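Local coordinates for protein PfkB family carbohydrate kinase (PDB 4GM6) that probably transfers a phosphate group, as a kinase of the PfkB family, from a nucleotide such as ATP to a carbohydrate substrate, at residues 140-145 with 165-170; 254-257 with 261-264; 67-72 with 299-304. One frame throughout, in Å; residues are numbered along the deposited sequence.

Contact 1 (140-145 with 165-170); sequences MDWDLS and TFWLEM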
loop_
_atom_site.group_PDB
_atom_site.type_symbol
_atom_site.label_atom_id
_atom_site.label_comp_id
_atom_site.label_asym_id
_atom_site.label_seq_id
_atom_site.Cartn_x
_atom_site.Cartn_y
_atom_site.Cartn_z
ATOM N N MET C 140 28.517 -32.272 -10.968
ATOM C CA MET C 140 29.576 -31.357 -11.389
ATOM C C MET C 140 29.302 -30.809 -12.790
ATOM O O MET C 140 29.760 -31.368 -13.786
ATOM C CB MET C 140 30.945 -32.045 -11.337
ATOM C CG MET C 140 32.064 -31.111 -10.906
ATOM S SD MET C 140 32.186 -29.623 -11.926
ATOM C CE MET C 140 33.110 -30.282 -13.320
ATOM N N ASP C 141 28.565 -29.702 -12.853
ATOM C CA ASP C 141 28.058 -29.169 -14.118
ATOM C C ASP C 141 28.787 -27.917 -14.586
ATOM O O ASP C 141 28.260 -27.153 -15.393
ATOM C CB ASP C 141 26.559 -28.884 -13.999
ATOM C CG ASP C 141 25.776 -30.113 -13.615
ATOM O OD1 ASP C 141 26.093 -31.189 -14.144
ATOM O OD2 ASP C 141 24.859 -30.014 -12.783
ATOM N N TRP C 142 30.003 -27.715 -14.093
ATOM C CA TRP C 142 30.777 -26.534 -14.454
ATOM C C TRP C 142 32.112 -26.881 -15.108
ATOM O O TRP C 142 32.944 -27.574 -14.520
ATOM C CB TRP C 142 31.022 -25.671 -13.221
ATOM C CG TRP C 142 29.761 -25.106 -12.649
ATOM C CD1 TRP C 142 29.156 -23.943 -13.003
ATOM C CD2 TRP C 142 28.942 -25.696 -11.631
ATOM N NE1 TRP C 142 28.010 -23.761 -12.262
ATOM C CE2 TRP C 142 27.855 -24.827 -11.414
ATOM C CE3 TRP C 142 29.028 -26.876 -10.879
ATOM C CZ2 TRP C 142 26.856 -25.095 -10.472
ATOM C CZ3 TRP C 142 28.037 -27.147 -9.954
ATOM C CH2 TRP C 142 26.962 -26.257 -9.756
ATOM N N ASP C 143 32.312 -26.387 -16.326
ATOM C CA ASP C 143 33.606 -26.473 -16.978
ATOM C C ASP C 143 34.561 -25.463 -16.344
ATOM O O ASP C 143 34.427 -24.259 -16.553
ATOM C CB ASP C 143 33.467 -26.225 -18.481
ATOM C CG ASP C 143 34.763 -26.491 -19.236
ATOM O OD1 ASP C 143 35.675 -25.638 -19.151
ATOM O OD2 ASP C 143 34.871 -27.545 -19.909
ATOM N N LEU C 144 35.529 -25.958 -15.573
ATOM C CA LEU C 144 36.380 -25.089 -14.751
ATOM C C LEU C 144 37.259 -24.127 -15.552
ATOM O O LEU C 144 37.367 -22.952 -15.203
ATOM C CB LEU C 144 37.229 -25.912 -13.774
ATOM C CG LEU C 144 36.476 -26.594 -12.626
ATOM C CD1 LEU C 144 37.443 -27.197 -11.619
ATOM C CD2 LEU C 144 35.535 -25.616 -11.941
ATOM N N SER C 145 37.889 -24.623 -16.613
ATOM C CA SER C 145 38.690 -23.766 -17.486
ATOM C C SER C 145 37.881 -22.558 -17.982
ATOM O O SER C 145 38.428 -21.473 -18.190
ATOM C CB SER C 145 39.284 -24.563 -18.664
ATOM O OG SER C 145 38.359 -25.505 -19.202
ATOM N N THR C 165 28.357 -31.917 2.077
ATOM C CA THR C 165 29.727 -32.369 1.938
ATOM C C THR C 165 30.134 -32.240 0.469
ATOM O O THR C 165 31.294 -31.966 0.151
ATOM C CB THR C 165 29.905 -33.812 2.446
ATOM O OG1 THR C 165 29.248 -34.716 1.554
ATOM C CG2 THR C 165 29.310 -33.955 3.842
ATOM N N PHE C 166 29.168 -32.417 -0.427
ATOM C CA PHE C 166 29.404 -32.158 -1.835
ATOM C C PHE C 166 29.898 -30.728 -2.085
ATOM O O PHE C 166 30.841 -30.528 -2.841
ATOM C CB PHE C 166 28.132 -32.372 -2.656
ATOM C CG PHE C 166 28.227 -31.798 -4.038
ATOM C CD1 PHE C 166 28.726 -32.561 -5.082
ATOM C CD2 PHE C 166 27.863 -30.488 -4.285
ATOM C CE1 PHE C 166 28.839 -32.034 -6.356
ATOM C CE2 PHE C 166 27.965 -29.956 -5.558
ATOM C CZ PHE C 166 28.464 -30.732 -6.594
ATOM N N TRP C 167 29.230 -29.735 -1.497
ATOM C CA TRP C 167 29.624 -28.339 -1.703
ATOM C C TRP C 167 30.953 -28.006 -1.029
ATOM O O TRP C 167 31.770 -27.268 -1.582
ATOM C CB TRP C 167 28.516 -27.364 -1.266
ATOM C CG TRP C 167 27.467 -27.234 -2.322
ATOM C CD1 TRP C 167 26.163 -27.657 -2.250
ATOM C CD2 TRP C 167 27.641 -26.689 -3.636
ATOM N NE1 TRP C 167 25.516 -27.387 -3.435
ATOM C CE2 TRP C 167 26.401 -26.803 -4.304
ATOM C CE3 TRP C 167 28.720 -26.098 -4.309
ATOM C CZ2 TRP C 167 26.212 -26.351 -5.612
ATOM C CZ3 TRP C 167 28.528 -25.646 -5.611
ATOM C CH2 TRP C 167 27.280 -25.777 -6.246
ATOM N N LEU C 168 31.166 -28.559 0.163
ATOM C CA LEU C 168 32.451 -28.419 0.836
ATOM C C LEU C 168 33.567 -28.868 -0.098
ATOM O O LEU C 168 34.524 -28.122 -0.334
ATOM C CB LEU C 168 32.495 -29.233 2.143
ATOM C CG LEU C 168 33.870 -29.345 2.836
ATOM C CD1 LEU C 168 34.486 -27.974 3.154
ATOM C CD2 LEU C 168 33.742 -30.186 4.099
ATOM N N GLU C 169 33.436 -30.081 -0.640
ATOM C CA GLU C 169 34.505 -30.663 -1.470
ATOM C C GLU C 169 34.542 -30.047 -2.864
ATOM O O GLU C 169 35.577 -30.065 -3.528
ATOM C CB GLU C 169 34.360 -32.179 -1.602
ATOM C CG GLU C 169 34.160 -32.926 -0.296
ATOM C CD GLU C 169 34.198 -34.431 -0.509
ATOM O OE1 GLU C 169 33.621 -34.917 -1.513
ATOM O OE2 GLU C 169 34.813 -35.127 0.324
ATOM N N MET C 170 33.405 -29.524 -3.315
ATOM C CA MET C 170 33.369 -28.821 -4.587
ATOM C C MET C 170 34.117 -27.481 -4.499
ATOM O O MET C 170 34.909 -27.140 -5.387
ATOM C CB MET C 170 31.920 -28.602 -5.028
ATOM C CG MET C 170 31.779 -27.945 -6.385
ATOM S SD MET C 170 32.472 -28.981 -7.679
ATOM C CE MET C 170 31.936 -28.093 -9.141
#
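Met-140 meets Met-170 where the loop before helix 144-147 lies across the start of helix 165-180, in the layer of helices outside the central sheet of this alpha/beta (ribokinase-like) fold. The two flexible thioether chains cross at about a right angle, SD of Met-140 lying 3.2 Å from CE of Met-170; so short a separation makes the exact placing of the methyl doubtful. The bend at chi2 (-55°) brings SD of Met-140 back over its own loop, where it takes a weak bond from Trp-142 N.

Trp-142 is the broad apolar surface of the loop. Its CE3 touches Met-170 CE at 3.6 Å, and its CH2 meets Trp-167 CH2 at 3.6 Å, the two indole planes being inclined at 58°. Both buried indole N-H groups are satisfied elsewhere, Trp-142 NE1 by Phe-101 O and Trp-167 NE1 by Phe-134 O, while Trp-142 packs on Ala-76 and Val-78 of strand 73-79 and on Val-103 of strand 97-104.

Asp-143, short and anionic, suits the N-cap of helix 144-147: OD1 receives Glu-146 N and also Ser-145 OG, which donates to it at 2.7 Å on the syn side, 19° out of the carboxylate plane.

Contact 2 (254-257 with 261-264); sequences RTVI and HHLL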
loop_
_atom_site.group_PDB
_atom_site.type_symbol
_atom_site.label_atom_id
_atom_site.label_comp_id
_atom_site.label_asym_id
_atom_site.label_seq_id
_atom_site.Cartn_x
_atom_site.Cartn_y
_atom_site.Cartn_z
ATOM N N ARG C 254 31.176 -4.222 15.030
ATOM C CA ARG C 254 29.818 -3.746 15.179
ATOM C C ARG C 254 29.455 -3.669 16.655
ATOM O O ARG C 254 29.539 -4.655 17.386
ATOM C CB ARG C 254 28.851 -4.679 14.442
ATOM C CG ARG C 254 27.432 -4.146 14.347
ATOM C CD ARG C 254 26.517 -5.174 13.718
ATOM N NE ARG C 254 26.849 -5.415 12.315
ATOM C CZ ARG C 254 26.363 -4.715 11.300
ATOM N NH1 ARG C 254 25.507 -3.711 11.524
ATOM N NH2 ARG C 254 26.728 -5.026 10.059
ATOM N N THR C 255 29.064 -2.486 17.097
ATOM C CA THR C 255 28.602 -2.328 18.460
ATOM C C THR C 255 27.093 -2.168 18.417
ATOM O O THR C 255 26.581 -1.130 18.007
ATOM C CB THR C 255 29.245 -1.108 19.115
ATOM O OG1 THR C 255 30.652 -1.136 18.850
ATOM C CG2 THR C 255 29.010 -1.114 20.620
ATOM N N VAL C 256 26.384 -3.210 18.822
ATOM C CA VAL C 256 24.928 -3.192 18.807
ATOM C C VAL C 256 24.391 -2.515 20.063
ATOM O O VAL C 256 24.511 -3.048 21.163
ATOM C CB VAL C 256 24.384 -4.619 18.696
ATOM C CG1 VAL C 256 22.876 -4.607 18.527
ATOM C CG2 VAL C 256 25.042 -5.332 17.524
ATOM N N ILE C 257 23.826 -1.320 19.909
ATOM C CA ILE C 257 23.190 -0.652 21.039
ATOM C C ILE C 257 21.722 -1.079 21.088
ATOM O O ILE C 257 21.196 -1.396 22.151
ATOM C CB ILE C 257 23.338 0.876 20.951
ATOM C CG1 ILE C 257 24.814 1.254 21.115
ATOM C CG2 ILE C 257 22.486 1.579 22.001
ATOM C CD1 ILE C 257 25.071 2.740 21.103
ATOM N N HIS C 261 20.199 1.076 16.388
ATOM C CA HIS C 261 21.355 1.906 16.657
ATOM C C HIS C 261 22.606 1.051 16.798
ATOM O O HIS C 261 22.787 0.366 17.803
ATOM C CB HIS C 261 21.105 2.736 17.916
ATOM C CG HIS C 261 22.165 3.751 18.199
ATOM N ND1 HIS C 261 22.116 4.588 19.292
ATOM C CD2 HIS C 261 23.299 4.070 17.534
ATOM C CE1 HIS C 261 23.173 5.383 19.288
ATOM N NE2 HIS C 261 23.899 5.100 18.221
ATOM N N HIS C 262 23.451 1.087 15.770
ATOM C CA HIS C 262 24.714 0.355 15.743
ATOM C C HIS C 262 25.862 1.344 15.555
ATOM O O HIS C 262 25.692 2.388 14.921
ATOM C CB HIS C 262 24.760 -0.607 14.551
ATOM C CG HIS C 262 23.850 -1.792 14.664
ATOM N ND1 HIS C 262 23.891 -2.839 13.767
ATOM C CD2 HIS C 262 22.893 -2.109 15.569
ATOM C CE1 HIS C 262 22.966 -3.728 14.088
ATOM N NE2 HIS C 262 22.358 -3.317 15.187
ATOM N N LEU C 263 27.033 0.996 16.086
ATOM C CA LEU C 263 28.280 1.641 15.715
ATOM C C LEU C 263 29.009 0.672 14.787
ATOM O O LEU C 263 28.975 -0.541 14.991
ATOM C CB LEU C 263 29.136 1.929 16.955
ATOM C CG LEU C 263 28.469 2.656 18.129
ATOM C CD1 LEU C 263 29.476 2.894 19.260
ATOM C CD2 LEU C 263 27.839 3.963 17.672
ATOM N N LEU C 264 29.647 1.197 13.749
ATOM C CA LEU C 264 30.301 0.346 12.768
ATOM C C LEU C 264 31.637 0.946 12.409
ATOM O O LEU C 264 31.724 2.129 12.100
ATOM C CB LEU C 264 29.459 0.238 11.501
ATOM C CG LEU C 264 29.876 -0.900 10.572
ATOM C CD1 LEU C 264 29.349 -2.222 11.120
ATOM C CD2 LEU C 264 29.335 -0.655 9.175
#
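Arg-254 and His-262 meet edge to edge, with the guanidinium and imidazole planes turned 75° apart. NH1 donates to His-262 ND1 at 2.9 Å with an N-H...N angle of 151°, and each group finds its partner close to its own plane; histidine suits the place because ND1 can offer a lone pair to the arginine. The arginine runs out extended through chi1 and chi2, then bends at chi3 (-67°), swinging its head across to the other strand. One guanidinium face is covered by Leu-264, whose CD1 sits 3.9 Å from Arg-254 CZ, over the centre of the group. NH1 has a second hydrogen-bond partner in His-324 NE2.

Val-256 and His-262 lie side by side and point the same way: CG2 lies over a face of the imidazole, toward its rim, while CG1 reaches NE2 at 3.6 Å. Arg-254, Val-256, His-262 and Leu-264 thus share one face of the antiparallel beta hairpin formed by strands 248-256 and 261-270, Arg-254 with Leu-264 and Val-256 with His-262 being non-hydrogen-bonded pairs. Thr-255 and Leu-263 form the hydrogen-bonded pair between them, each N donating to the other's O at 2.9 Å. On the other face beta-branched Thr-255, well suited to a strand, brings CB within 3.7 Å of Leu-263 CB.

Toward the turn, Ile-257 N donates to His-261 O at 2.9 Å. The long isoleucine branch ends with CD1 over the His-261 ring, 3.8 Å from its centroid in a CH-pi contact, while ND1 of that ring is hydrogen-bonded to Tyr-283 OH of the second subunit.

Contact 3 (67-72 with 299-304); sequences SKLGHP and VLHGIL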
loop_
_atom_site.group_PDB
_atom_site.type_symbol
_atom_site.label_atom_id
_atom_site.label_comp_id
_atom_site.label_asym_id
_atom_site.label_seq_id
_atom_site.Cartn_x
_atom_site.Cartn_y
_atom_site.Cartn_z
ATOM N N SER C 67 29.917 -5.613 -9.143
ATOM C CA SER C 67 29.484 -5.164 -10.454
ATOM C C SER C 67 29.042 -3.699 -10.411
ATOM O O SER C 67 29.191 -2.963 -11.389
ATOM C CB SER C 67 28.333 -6.038 -10.942
ATOM O OG SER C 67 27.826 -5.564 -12.174
ATOM N N LYS C 68 28.490 -3.283 -9.276
ATOM C CA LYS C 68 28.099 -1.893 -9.099
ATOM C C LYS C 68 29.332 -1.011 -9.215
ATOM O O LYS C 68 29.249 0.149 -9.620
ATOM C CB LYS C 68 27.450 -1.681 -7.731
ATOM C CG LYS C 68 25.984 -2.078 -7.659
ATOM C CD LYS C 68 25.105 -1.144 -8.482
ATOM C CE LYS C 68 23.641 -1.587 -8.425
ATOM N NZ LYS C 68 23.269 -2.576 -9.485
ATOM N N LEU C 69 30.476 -1.571 -8.845
ATOM C CA LEU C 69 31.726 -0.819 -8.815
ATOM C C LEU C 69 32.575 -1.020 -10.071
ATOM O O LEU C 69 33.749 -0.651 -10.098
ATOM C CB LEU C 69 32.536 -1.194 -7.574
ATOM C CG LEU C 69 31.851 -0.848 -6.252
ATOM C CD1 LEU C 69 32.568 -1.502 -5.085
ATOM C CD2 LEU C 69 31.806 0.654 -6.075
ATOM N N GLY C 70 31.987 -1.607 -11.106
ATOM C CA GLY C 70 32.676 -1.726 -12.390
ATOM C C GLY C 70 33.330 -3.065 -12.682
ATOM O O GLY C 70 33.870 -3.261 -13.761
ATOM N N HIS C 71 33.287 -3.998 -11.741
ATOM C CA HIS C 71 33.922 -5.293 -11.974
ATOM C C HIS C 71 32.965 -6.301 -12.615
ATOM O O HIS C 71 31.940 -6.650 -12.025
ATOM C CB HIS C 71 34.482 -5.859 -10.672
ATOM C CG HIS C 71 35.456 -4.951 -9.987
ATOM N ND1 HIS C 71 36.796 -4.923 -10.304
ATOM C CD2 HIS C 71 35.286 -4.045 -8.997
ATOM C CE1 HIS C 71 37.409 -4.034 -9.542
ATOM N NE2 HIS C 71 36.513 -3.487 -8.740
ATOM N N PRO C 72 33.290 -6.764 -13.834
ATOM C CA PRO C 72 32.507 -7.843 -14.425
ATOM C C PRO C 72 32.576 -9.049 -13.503
ATOM O O PRO C 72 33.668 -9.474 -13.104
ATOM C CB PRO C 72 33.249 -8.140 -15.737
ATOM C CG PRO C 72 33.995 -6.881 -16.046
ATOM C CD PRO C 72 34.407 -6.351 -14.704
ATOM N N VAL C 299 35.876 -3.901 0.061
ATOM C CA VAL C 299 37.259 -4.198 0.384
ATOM C C VAL C 299 37.924 -4.814 -0.831
ATOM O O VAL C 299 39.025 -4.414 -1.203
ATOM C CB VAL C 299 37.408 -5.154 1.580
ATOM C CG1 VAL C 299 38.846 -5.691 1.644
ATOM C CG2 VAL C 299 37.030 -4.447 2.873
ATOM N N LEU C 300 37.249 -5.783 -1.446
ATOM C CA LEU C 300 37.787 -6.443 -2.634
ATOM C C LEU C 300 38.019 -5.398 -3.728
ATOM O O LEU C 300 39.045 -5.401 -4.387
ATOM C CB LEU C 300 36.875 -7.596 -3.115
ATOM C CG LEU C 300 36.838 -8.889 -2.269
ATOM C CD1 LEU C 300 35.759 -9.875 -2.717
ATOM C CD2 LEU C 300 38.189 -9.605 -2.227
ATOM N N HIS C 301 37.080 -4.478 -3.904
ATOM C CA HIS C 301 37.271 -3.420 -4.900
ATOM C C HIS C 301 38.590 -2.690 -4.658
ATOM O O HIS C 301 39.350 -2.443 -5.590
ATOM C CB HIS C 301 36.084 -2.437 -4.911
ATOM C CG HIS C 301 36.290 -1.245 -5.802
ATOM N ND1 HIS C 301 36.412 -1.350 -7.171
ATOM C CD2 HIS C 301 36.390 0.077 -5.518
ATOM C CE1 HIS C 301 36.578 -0.146 -7.692
ATOM N NE2 HIS C 301 36.566 0.738 -6.710
ATOM N N GLY C 302 38.871 -2.375 -3.398
ATOM C CA GLY C 302 40.079 -1.640 -3.041
ATOM C C GLY C 302 41.322 -2.483 -3.255
ATOM O O GLY C 302 42.355 -1.986 -3.704
ATOM N N ILE C 303 41.228 -3.765 -2.926
ATOM C CA ILE C 303 42.330 -4.697 -3.182
ATOM C C ILE C 303 42.612 -4.818 -4.681
ATOM O O ILE C 303 43.768 -4.857 -5.103
ATOM C CB ILE C 303 42.045 -6.093 -2.586
ATOM C CG1 ILE C 303 42.081 -6.020 -1.051
ATOM C CG2 ILE C 303 43.049 -7.120 -3.117
ATOM C CD1 ILE C 303 41.572 -7.262 -0.341
ATOM N N LEU C 304 41.547 -4.859 -5.479
ATOM C CA LEU C 304 41.663 -4.997 -6.930
ATOM C C LEU C 304 42.153 -3.734 -7.629
ATOM O O LEU C 304 42.753 -3.812 -8.697
ATOM C CB LEU C 304 40.322 -5.403 -7.528
ATOM C CG LEU C 304 39.908 -6.849 -7.293
ATOM C CD1 LEU C 304 38.436 -7.020 -7.619
ATOM C CD2 LEU C 304 40.768 -7.777 -8.131
#
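His-71 and His-301 are joined by a short hydrogen bond between NE2 of the first and ND1 of the second, 2.7 Å long. The rings meet rim to rim with planes 72° apart. Different first torsions bring them together: His-301 sends CG away from its backbone N (chi1 174°), out from helix 291-304, whereas in His-71 CG stands beside the backbone N (chi1 -57°). Imidazole suits this buried place because both nitrogens can be used; His-71 ND1 is bonded to Lys-25 O, which leaves the ring gripped at two points.

Leucines pack over the rings. CB of Leu-69 lies over a face of His-301, 4.1 Å from the ring centroid, and CD1 reaches His-301 CB at 3.6 Å. Leu-304 places CD1 over a face of His-71, 4.0 Å from that centroid, offset toward the rim. Trp-307 meets the His-301 ring as well.

Between Leu-69 and His-71, Gly-70 takes a positive phi that would jam a side chain against the carbonyl O of Leu-69. Its N bonds to Ser-67 O at 3.1 Å, and His-71 N bonds back to Leu-66 O. Gly-70 is thus the C-prime residue of a Schellman motif, which here ends helix 58-68 and turns the chain toward strand 73-79.

How the contacts relate
Contact 3 closes a long loop of chain, and contacts 1 and 2 are both nested inside it, contact 1 closing before contact 2 opens. None touches another. Contacts 1 and 2 lie on opposite sides of the chain's centre, their own centres 38 Å apart; contact 3 is about 25 Å from contact 1 and 26 Å from contact 2, centre to centre. The nine-stranded sheet relates them: contact 1 packs on strands 73-79 and 97-104 at one end, segment 67-72 of contact 3 leads into strand 73-79 while its partner lies on helix 291-304, and contact 2 lies within strands 248-256 and 261-270 near the other end. Contacts 1 and 3 are internal packing of one subunit, whereas contact 2 also reaches the second subunit.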